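PDB 5MDT: Rpb7-binding protein seb1 from Schizosaccharomyces pombe 972h-, which binds RNA polymerase II, probably through its CTD-interacting domain, and nascent RNA, and drives transcription termination. Local coordinates for residues D12-E15 against H16-T19; S24-L27 against K28-L32; N86-A90 against S91-G95. All coordinates share one frame; numbering follows the deposited sequence.

Contact 1: D12-E15 against H16-T19; sequences DSLE and HSKT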
ATOM      1  N   ASP A  12      14.485   1.486  -4.870  1.00 36.98           N
ATOM      2  CA  ASP A  12      15.902   1.508  -4.454  1.00 38.87           C
ATOM      3  C   ASP A  12      16.343   2.913  -4.077  1.00 44.24           C
ATOM      4  O   ASP A  12      16.981   3.082  -3.037  1.00 45.49           O
ATOM      5  CB  ASP A  12      16.807   0.986  -5.575  1.00 41.50           C
ATOM      6  CG  ASP A  12      16.791  -0.521  -5.721  1.00 52.73           C
ATOM      7  OD1 ASP A  12      16.334  -1.215  -4.770  1.00 51.37           O
ATOM      8  OD2 ASP A  12      17.252  -1.015  -6.770  1.00 59.89           O
ATOM      9  N   SER A  13      16.004   3.926  -4.910  1.00 41.26           N
ATOM     10  CA  SER A  13      16.347   5.333  -4.621  1.00 43.05           C
ATOM     11  C   SER A  13      15.659   5.799  -3.331  1.00 45.09           C
ATOM     12  O   SER A  13      16.299   6.432  -2.489  1.00 45.71           O
ATOM     13  CB  SER A  13      15.938   6.241  -5.777  1.00 47.29           C
ATOM     14  OG  SER A  13      16.679   5.945  -6.948  1.00 55.40           O
ATOM     15  N   LEU A  14      14.376   5.452  -3.158  1.00 40.61           N
ATOM     16  CA  LEU A  14      13.613   5.841  -1.959  1.00 39.65           C
ATOM     17  C   LEU A  14      14.210   5.241  -0.690  1.00 41.29           C
ATOM     18  O   LEU A  14      14.247   5.902   0.354  1.00 40.28           O
ATOM     19  CB  LEU A  14      12.144   5.436  -2.117  1.00 37.61           C
ATOM     20  CG  LEU A  14      11.153   6.035  -1.121  1.00 42.42           C
ATOM     21  CD1 LEU A  14      11.020   7.575  -1.309  1.00 42.99           C
ATOM     22  CD2 LEU A  14       9.792   5.380  -1.296  1.00 44.74           C
ATOM     23  N   GLU A  15      14.717   4.011  -0.793  1.00 37.80           N
ATOM     24  CA  GLU A  15      15.353   3.326   0.336  1.00 38.34           C
ATOM     25  C   GLU A  15      16.545   4.130   0.878  1.00 46.86           C
ATOM     26  O   GLU A  15      16.747   4.172   2.092  1.00 46.61           O
ATOM     27  CB  GLU A  15      15.831   1.937  -0.101  1.00 38.74           C
ATOM     28  CG  GLU A  15      16.013   0.997   1.070  1.00 45.90           C
ATOM     29  CD  GLU A  15      16.464  -0.397   0.688  1.00 58.08           C
ATOM     30  OE1 GLU A  15      16.329  -0.766  -0.501  1.00 48.26           O
ATOM     31  OE2 GLU A  15      16.974  -1.112   1.581  1.00 55.44           O
ATOM     32  N   HIS A  16      17.301   4.793  -0.016  1.00 47.77           N
ATOM     33  CA  HIS A  16      18.480   5.583   0.357  1.00 52.02           C
ATOM     34  C   HIS A  16      18.186   7.053   0.722  1.00 54.87           C
ATOM     35  O   HIS A  16      19.090   7.739   1.206  1.00 56.55           O
ATOM     36  CB  HIS A  16      19.558   5.485  -0.734  1.00 56.64           C
ATOM     37  CG  HIS A  16      20.014   4.074  -0.950  1.00 60.78           C
ATOM     38  ND1 HIS A  16      19.545   3.320  -2.011  1.00 61.42           N
ATOM     39  CD2 HIS A  16      20.814   3.296  -0.182  1.00 64.49           C
ATOM     40  CE1 HIS A  16      20.100   2.127  -1.877  1.00 60.99           C
ATOM     41  NE2 HIS A  16      20.863   2.061  -0.788  1.00 63.26           N
ATOM     42  N   SER A  17      16.932   7.516   0.549  1.00 48.17           N
ATOM     43  CA  SER A  17      16.509   8.882   0.895  1.00 48.47           C
ATOM     44  C   SER A  17      16.511   9.089   2.427  1.00 53.00           C
ATOM     45  O   SER A  17      16.578   8.116   3.183  1.00 51.41           O
ATOM     46  CB  SER A  17      15.120   9.160   0.321  1.00 48.43           C
ATOM     47  OG  SER A  17      14.104   8.519   1.074  1.00 48.24           O
ATOM     48  N   LYS A  18      16.440  10.337   2.888  1.00 53.09           N
ATOM     49  CA  LYS A  18      16.441  10.584   4.324  1.00 53.69           C
ATOM     50  C   LYS A  18      15.125  10.174   5.006  1.00 56.60           C
ATOM     51  O   LYS A  18      15.166   9.634   6.113  1.00 56.36           O
ATOM     52  CB  LYS A  18      16.784  12.061   4.639  1.00 59.76           C
ATOM     53  CG  LYS A  18      18.188  12.459   4.188  1.00 76.39           C
ATOM     54  CD  LYS A  18      18.750  13.652   4.959  1.00 88.54           C
ATOM     55  CE  LYS A  18      20.202  13.877   4.609  1.00101.76           C
ATOM     56  NZ  LYS A  18      20.839  14.881   5.501  1.00116.69           N
ATOM     57  N   THR A  19      13.968  10.420   4.349  1.00 51.86           N
ATOM     58  CA  THR A  19      12.645  10.209   4.955  1.00 50.12           C
ATOM     59  C   THR A  19      11.806   9.063   4.436  1.00 50.95           C
ATOM     60  O   THR A  19      10.887   8.636   5.135  1.00 51.81           O
ATOM     61  CB  THR A  19      11.795  11.487   4.834  1.00 55.23           C
ATOM     62  OG1 THR A  19      11.405  11.684   3.463  1.00 51.33           O
ATOM     63  CG2 THR A  19      12.497  12.725   5.395  1.00 58.25           C
TER
HETATM   64  O   HOH W   1      18.079   5.706   3.912  1.00 60.82           O

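Contact 2: S24-L27 against K28-L32; sequences SKIL and KLTNL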
ATOM      1  N   SER A  24       6.372  12.843  -5.501  1.00 42.88           N
ATOM      2  CA  SER A  24       6.674  12.569  -6.926  1.00 42.61           C
ATOM      3  C   SER A  24       6.924  11.088  -7.183  1.00 43.34           C
ATOM      4  O   SER A  24       6.400  10.548  -8.165  1.00 42.42           O
ATOM      5  CB  SER A  24       7.852  13.404  -7.411  1.00 48.67           C
ATOM      6  OG  SER A  24       9.009  13.185  -6.623  1.00 55.64           O
ATOM      7  N   LYS A  25       7.681  10.414  -6.293  1.00 38.61           N
ATOM      8  CA  LYS A  25       7.927   8.973  -6.471  1.00 37.35           C
ATOM      9  C   LYS A  25       6.629   8.171  -6.319  1.00 36.84           C
ATOM     10  O   LYS A  25       6.412   7.219  -7.071  1.00 35.69           O
ATOM     11  CB  LYS A  25       9.058   8.463  -5.563  1.00 40.76           C
ATOM     12  CG  LYS A  25      10.443   8.956  -6.010  1.00 46.64           C
ATOM     13  CD  LYS A  25      11.550   8.468  -5.072  1.00 50.73           C
ATOM     14  CE  LYS A  25      12.949   8.738  -5.586  1.00 59.93           C
ATOM     15  NZ  LYS A  25      13.298  10.187  -5.583  1.00 60.75           N
ATOM     16  N   ILE A  26       5.754   8.569  -5.355  1.00 35.14           N
ATOM     17  CA  ILE A  26       4.469   7.876  -5.166  1.00 33.88           C
ATOM     18  C   ILE A  26       3.672   7.968  -6.485  1.00 35.63           C
ATOM     19  O   ILE A  26       3.176   6.938  -6.970  1.00 34.62           O
ATOM     20  CB  ILE A  26       3.704   8.449  -3.959  1.00 37.43           C
ATOM     21  CG1 ILE A  26       4.422   8.080  -2.637  1.00 36.57           C
ATOM     22  CG2 ILE A  26       2.226   8.009  -3.929  1.00 38.17           C
ATOM     23  CD1 ILE A  26       3.949   9.004  -1.477  1.00 39.48           C
ATOM     24  N   LEU A  27       3.618   9.157  -7.087  1.00 37.74           N
ATOM     25  CA  LEU A  27       2.899   9.270  -8.350  1.00 37.97           C
ATOM     26  C   LEU A  27       3.532   8.447  -9.454  1.00 39.98           C
ATOM     27  O   LEU A  27       2.800   7.806 -10.212  1.00 39.09           O
ATOM     28  CB  LEU A  27       2.767  10.739  -8.796  1.00 40.19           C
ATOM     29  CG  LEU A  27       1.936  11.623  -7.852  1.00 45.90           C
ATOM     30  CD1 LEU A  27       2.047  13.086  -8.213  1.00 48.96           C
ATOM     31  CD2 LEU A  27       0.488  11.147  -7.758  1.00 48.62           C
ATOM     32  N   LYS A  28       4.880   8.463  -9.581  1.00 37.46           N
ATOM     33  CA  LYS A  28       5.549   7.679 -10.648  1.00 37.66           C
ATOM     34  C   LYS A  28       5.301   6.161 -10.471  1.00 37.54           C
ATOM     35  O   LYS A  28       4.996   5.451 -11.433  1.00 37.79           O
ATOM     36  CB  LYS A  28       7.072   7.926 -10.654  1.00 41.26           C
ATOM     37  CG  LYS A  28       7.507   9.346 -11.038  1.00 52.70           C
ATOM     38  CD  LYS A  28       8.994   9.409 -11.419  1.00 68.53           C
ATOM     39  CE  LYS A  28       9.945   9.385 -10.243  1.00 79.70           C
ATOM     40  NZ  LYS A  28      11.337   9.067 -10.664  1.00 93.25           N
ATOM     41  N   LEU A  29       5.421   5.680  -9.234  1.00 33.48           N
ATOM     42  CA  LEU A  29       5.241   4.263  -8.931  1.00 30.82           C
ATOM     43  C   LEU A  29       3.826   3.841  -9.247  1.00 33.35           C
ATOM     44  O   LEU A  29       3.627   2.791  -9.841  1.00 32.52           O
ATOM     45  CB  LEU A  29       5.533   4.048  -7.422  1.00 29.39           C
ATOM     46  CG  LEU A  29       7.001   4.150  -7.020  1.00 31.83           C
ATOM     47  CD1 LEU A  29       7.124   4.320  -5.498  1.00 32.45           C
ATOM     48  CD2 LEU A  29       7.796   2.932  -7.468  1.00 30.98           C
ATOM     49  N   THR A  30       2.841   4.706  -8.897  1.00 32.72           N
ATOM     50  CA  THR A  30       1.444   4.409  -9.143  1.00 32.99           C
ATOM     51  C   THR A  30       1.185   4.306 -10.636  1.00 37.69           C
ATOM     52  O   THR A  30       0.533   3.346 -11.046  1.00 36.85           O
ATOM     53  CB  THR A  30       0.560   5.429  -8.454  1.00 35.67           C
ATOM     54  OG1 THR A  30       0.845   5.416  -7.038  1.00 35.22           O
ATOM     55  CG2 THR A  30      -0.907   5.169  -8.688  1.00 37.71           C
ATOM     56  N   ASN A  31       1.724   5.260 -11.446  1.00 35.63           N
ATOM     57  CA  ASN A  31       1.578   5.182 -12.911  1.00 37.04           C
ATOM     58  C   ASN A  31       2.148   3.892 -13.468  1.00 39.95           C
ATOM     59  O   ASN A  31       1.513   3.259 -14.330  1.00 39.24           O
ATOM     60  CB  ASN A  31       2.249   6.381 -13.600  1.00 35.00           C
ATOM     61  CG  ASN A  31       1.431   7.633 -13.426  1.00 43.54           C
ATOM     62  OD1 ASN A  31       0.255   7.575 -13.040  1.00 42.02           O
ATOM     63  ND2 ASN A  31       2.043   8.805 -13.650  1.00 43.93           N
ATOM     64  N   LEU A  32       3.353   3.500 -13.013  1.00 35.19           N
ATOM     65  CA  LEU A  32       3.973   2.275 -13.546  1.00 34.91           C
ATOM     66  C   LEU A  32       3.092   1.046 -13.255  1.00 37.22           C
ATOM     67  O   LEU A  32       2.892   0.217 -14.127  1.00 37.04           O
ATOM     68  CB  LEU A  32       5.390   2.093 -12.965  1.00 34.61           C
ATOM     69  CG  LEU A  32       6.461   3.039 -13.534  1.00 40.96           C
ATOM     70  CD1 LEU A  32       7.653   3.099 -12.619  1.00 40.48           C
ATOM     71  CD2 LEU A  32       6.954   2.545 -14.891  1.00 42.41           C
TER
HETATM   72  O   HOH W   2       0.176   8.670 -10.518  1.00 38.92           O

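Contact 3: N86-A90 against S91-G95; sequences NPVDA and SFSGG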
ATOM      1  N   ASN A  86     -14.899 -11.361  -6.412  1.00 78.65           N
ATOM      2  CA  ASN A  86     -14.574 -12.270  -7.518  1.00 78.26           C
ATOM      3  C   ASN A  86     -13.560 -11.567  -8.450  1.00 76.82           C
ATOM      4  O   ASN A  86     -13.948 -11.049  -9.504  1.00 77.97           O
ATOM      5  CB  ASN A  86     -15.849 -12.708  -8.248  1.00 85.38           C
ATOM      6  CG  ASN A  86     -16.830 -13.391  -7.334  1.00113.75           C
ATOM      7  OD1 ASN A  86     -16.606 -14.516  -6.873  1.00108.53           O
ATOM      8  ND2 ASN A  86     -17.915 -12.699  -7.010  1.00110.13           N
ATOM      9  N   PRO A  87     -12.266 -11.463  -8.043  1.00 68.00           N
ATOM     10  CA  PRO A  87     -11.307 -10.706  -8.861  1.00 63.97           C
ATOM     11  C   PRO A  87     -10.786 -11.391 -10.115  1.00 66.50           C
ATOM     12  O   PRO A  87     -10.712 -12.620 -10.176  1.00 67.41           O
ATOM     13  CB  PRO A  87     -10.170 -10.416  -7.881  1.00 61.74           C
ATOM     14  CG  PRO A  87     -10.193 -11.557  -6.947  1.00 66.87           C
ATOM     15  CD  PRO A  87     -11.626 -11.973  -6.809  1.00 67.03           C
ATOM     16  N   VAL A  88     -10.410 -10.567 -11.111  1.00 60.78           N
ATOM     17  CA  VAL A  88      -9.769 -10.995 -12.354  1.00 59.67           C
ATOM     18  C   VAL A  88      -8.286 -10.818 -12.023  1.00 58.13           C
ATOM     19  O   VAL A  88      -7.810  -9.683 -11.888  1.00 52.38           O
ATOM     20  CB  VAL A  88     -10.195 -10.180 -13.605  1.00 65.15           C
ATOM     21  CG1 VAL A  88      -9.558 -10.752 -14.868  1.00 65.45           C
ATOM     22  CG2 VAL A  88     -11.717 -10.133 -13.753  1.00 69.11           C
ATOM     23  N   ASP A  89      -7.587 -11.945 -11.816  1.00 55.44           N
ATOM     24  CA  ASP A  89      -6.186 -11.997 -11.390  1.00 52.04           C
ATOM     25  C   ASP A  89      -5.242 -11.074 -12.177  1.00 52.36           C
ATOM     26  O   ASP A  89      -4.487 -10.320 -11.561  1.00 48.74           O
ATOM     27  CB  ASP A  89      -5.686 -13.451 -11.412  1.00 54.89           C
ATOM     28  CG  ASP A  89      -6.434 -14.367 -10.449  1.00 76.67           C
ATOM     29  OD1 ASP A  89      -6.835 -13.887  -9.357  1.00 78.49           O
ATOM     30  OD2 ASP A  89      -6.609 -15.565 -10.781  1.00 86.18           O
ATOM     31  N   ALA A  90      -5.339 -11.082 -13.521  1.00 49.34           N
ATOM     32  CA  ALA A  90      -4.480 -10.272 -14.391  1.00 48.22           C
ATOM     33  C   ALA A  90      -5.009  -8.859 -14.625  1.00 49.82           C
ATOM     34  O   ALA A  90      -4.466  -8.140 -15.466  1.00 48.70           O
ATOM     35  CB  ALA A  90      -4.285 -10.979 -15.730  1.00 50.96           C
ATOM     36  N   SER A  91      -6.081  -8.460 -13.918  1.00 46.75           N
ATOM     37  CA  SER A  91      -6.674  -7.147 -14.107  1.00 45.32           C
ATOM     38  C   SER A  91      -6.760  -6.356 -12.794  1.00 47.40           C
ATOM     39  O   SER A  91      -6.193  -6.784 -11.783  1.00 45.20           O
ATOM     40  CB  SER A  91      -8.050  -7.261 -14.769  1.00 50.53           C
ATOM     41  OG  SER A  91      -8.490  -6.000 -15.244  1.00 57.81           O
ATOM     42  N   PHE A  92      -7.389  -5.167 -12.818  1.00 46.20           N
ATOM     43  CA  PHE A  92      -7.393  -4.232 -11.678  1.00 44.31           C
ATOM     44  C   PHE A  92      -7.882  -4.832 -10.369  1.00 47.21           C
ATOM     45  O   PHE A  92      -7.265  -4.585  -9.341  1.00 44.10           O
ATOM     46  CB  PHE A  92      -8.171  -2.963 -12.018  1.00 47.96           C
ATOM     47  CG  PHE A  92      -7.595  -2.226 -13.198  1.00 49.56           C
ATOM     48  CD1 PHE A  92      -6.460  -1.433 -13.056  1.00 50.49           C
ATOM     49  CD2 PHE A  92      -8.166  -2.351 -14.463  1.00 55.35           C
ATOM     50  CE1 PHE A  92      -5.897  -0.788 -14.161  1.00 52.79           C
ATOM     51  CE2 PHE A  92      -7.612  -1.692 -15.565  1.00 58.81           C
ATOM     52  CZ  PHE A  92      -6.485  -0.913 -15.406  1.00 55.06           C
ATOM     53  N   SER A  93      -8.978  -5.617 -10.402  1.00 47.00           N
ATOM     54  CA  SER A  93      -9.506  -6.277  -9.200  1.00 47.47           C
ATOM     55  C   SER A  93      -8.495  -7.271  -8.591  1.00 48.51           C
ATOM     56  O   SER A  93      -8.468  -7.425  -7.366  1.00 46.35           O
ATOM     57  CB  SER A  93     -10.840  -6.960  -9.485  1.00 53.67           C
ATOM     58  OG  SER A  93     -10.763  -7.794 -10.628  1.00 58.28           O
ATOM     59  N   GLY A  94      -7.680  -7.917  -9.446  1.00 44.19           N
ATOM     60  CA  GLY A  94      -6.604  -8.811  -9.018  1.00 41.81           C
ATOM     61  C   GLY A  94      -5.558  -8.045  -8.240  1.00 41.21           C
ATOM     62  O   GLY A  94      -5.191  -8.446  -7.138  1.00 39.62           O
ATOM     63  N   GLY A  95      -5.162  -6.877  -8.756  1.00 37.97           N
ATOM     64  CA  GLY A  95      -4.191  -6.026  -8.062  1.00 35.28           C
ATOM     65  C   GLY A  95      -4.722  -5.513  -6.733  1.00 39.37           C
ATOM     66  O   GLY A  95      -3.992  -5.481  -5.740  1.00 37.80           O
TER

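Contact 1: D12-E15 against H16-T19
The imidazole of His16 folds back along the last turn of helix 4-16 and meets the carbonyl oxygen of Asp12 obliquely. With chi1 at -60°, CG sits beside the backbone N of His16 and anti to its carbonyl carbon, which swings the ring toward the preceding turn. There ND1 gives a weak, bent hydrogen bond to Asp12 O, 2.8 Å long with an N-H...O angle of 129°. The backbone N of His16 also makes weak bonds, one to Asp12 O and another to Ser13 O, so the regular hydrogen bonding is already slackening at this residue.

Ser17 makes a firmer connection. Its OG donates to Leu14 O at 2.7 Å, in the carbonyl plane and on a lone pair, while Ser17 N reaches the same Leu14 O at 3.1 Å from above that plane. Placing OG between the backbone N and the carbonyl carbon, chi1 76°, turns the hydroxyl back toward the helix; there it also touches CD1 of Leu14, 4.0 Å away, and is hydrogen-bonded to Gly20 N ahead in the chain. Water 1 spans the outer side, donating to Glu15 O at 2.7 Å and to Ser17 O at 2.9 Å. The carboxylate of Glu15 turns elsewhere, to a salt bridge with Arg53 of helix 40-53, and Leu14 packs on Tyr50 of that helix.

This is a C-terminal helix end whose carbonyls are taken up by a hydroxyl, a water and, more weakly, a ring nitrogen. If ND1 is the donor, as the short though bent contact suggests, it carries a hydrogen, and the helix end would probably favour that.

Contact 2: S24-L27 against K28-L32
Thr30 reaches back one turn of helix 23-35 to the carbonyl of Ile26, and it touches that group from CB outward. CB of Thr30 lies 3.4 Å from Ile26 O, and Thr30 OG1 donates to the same oxygen at 2.8 Å, from 37° out of the carbonyl plane, and comes within 4.3 Å of Ile26 CG2. The other branch, CG2, is anti to the backbone N, which leaves OG1 beside that nitrogen (chi1 -58°) and turned back toward the preceding turn. Thr30 N binds Ile26 O too, at 3.0 Å, but from the opposite face of the carbonyl plane, so one oxygen is gripped from both faces. The hydroxyl has a second partner in Ser68 OG of helix 59-79. A valine in place of Thr30 would probably leave Ser68 without this mate and Ile26 O with one donor fewer.

The neighbouring side chains treat carbonyls in other ways. CG of Leu29 presses on Lys25 O at 3.1 Å, while the leucine packs on Phe7 and Ile10 of helix 4-16. On the exposed side, water 2 donates to Leu27 O and to Asn31 OD1, 2.8 Å each, tying the amide to the helix. Lys25 NZ and Lys28 NZ stay 5.6 Å apart.

The chemistry splits the helix: a threonine hydroxyl satisfies polar atoms on the buried side, water does so outside, and the like charges of the two lysines probably disfavour a closer approach of their ends.

Contact 3: N86-A90 against S91-G95
Three peptide groups carry this contact: Pro87-Val88, Val88-Asp89 and Ser93-Gly94. The Val88 carbonyl is approached on both faces. On one, Ser91 N donates to Val88 O at 2.9 Å from well above the plane, 54° out of it, closing a type I beta turn from Val88 to Ser91. On the other face stands Gly94 N, 3.0 Å from Val88 O. The Ser93-Gly94 peptide, for its part, has Pro87 CB over one face, 3.6 Å from Ser93 C. The Pro87-Val88 peptide uses its N-H, and Val88 N points almost straight at Ser93 OG, 2.8 Å away with an N-H...O angle of 174°.

The turn leads directly into helix 92-113 of the CTD-interacting domain, an all-helical fold. Ser91 takes the N-cap position, yet its hydroxyl makes no capping bond: with chi1 at -166°, OG is anti to the backbone N and beside the carbonyl carbon, and it is hydrogen-bonded to Glu82 OE1. The other carboxylate oxygen, Glu82 OE2, holds Ser93 OG, so one glutamate from the same connecting loop links the two serines. Ser93 OG therefore joins Val88 N to that acid, and its place between its own backbone N and carbonyl carbon keeps it on the loop side of the helix.

Val88 covers this pair from outside, its CG1 3.8 Å from Ser91 CB and its CG2 4.0 Å from Ser93 OG. Where the loop passes Gly94 the backbones come very close. A CB on Gly94 would fall 2.2 Å from Asp89 O, so any side chain there would collide with the loop. Asp89 O is also hydrogen-bonded to Asn40 ND2 at the start of helix 40-53.

In the fold
Contacts 1 and 2 belong to consecutive helices and meet directly. The aliphatic part of Lys25 lies against the end of helix 4-16, with CD 3.9 Å from Leu14 CD1 and CE 3.9 Å from Ser13 CB, although the centres of the two contacts are 14 Å apart. Contact 3 is separate: its nearest atoms are about 8 Å from contact 2 and about 18 Å from contact 1, and the centres of contacts 1 and 3 are 30 Å apart, on opposite sides of the chain's centre. Helix 59-79 lies against both contact 2 and contact 3, since Thr30 of contact 2 bonds to its Ser68 and Ser93 of contact 3 rests on its Ala77.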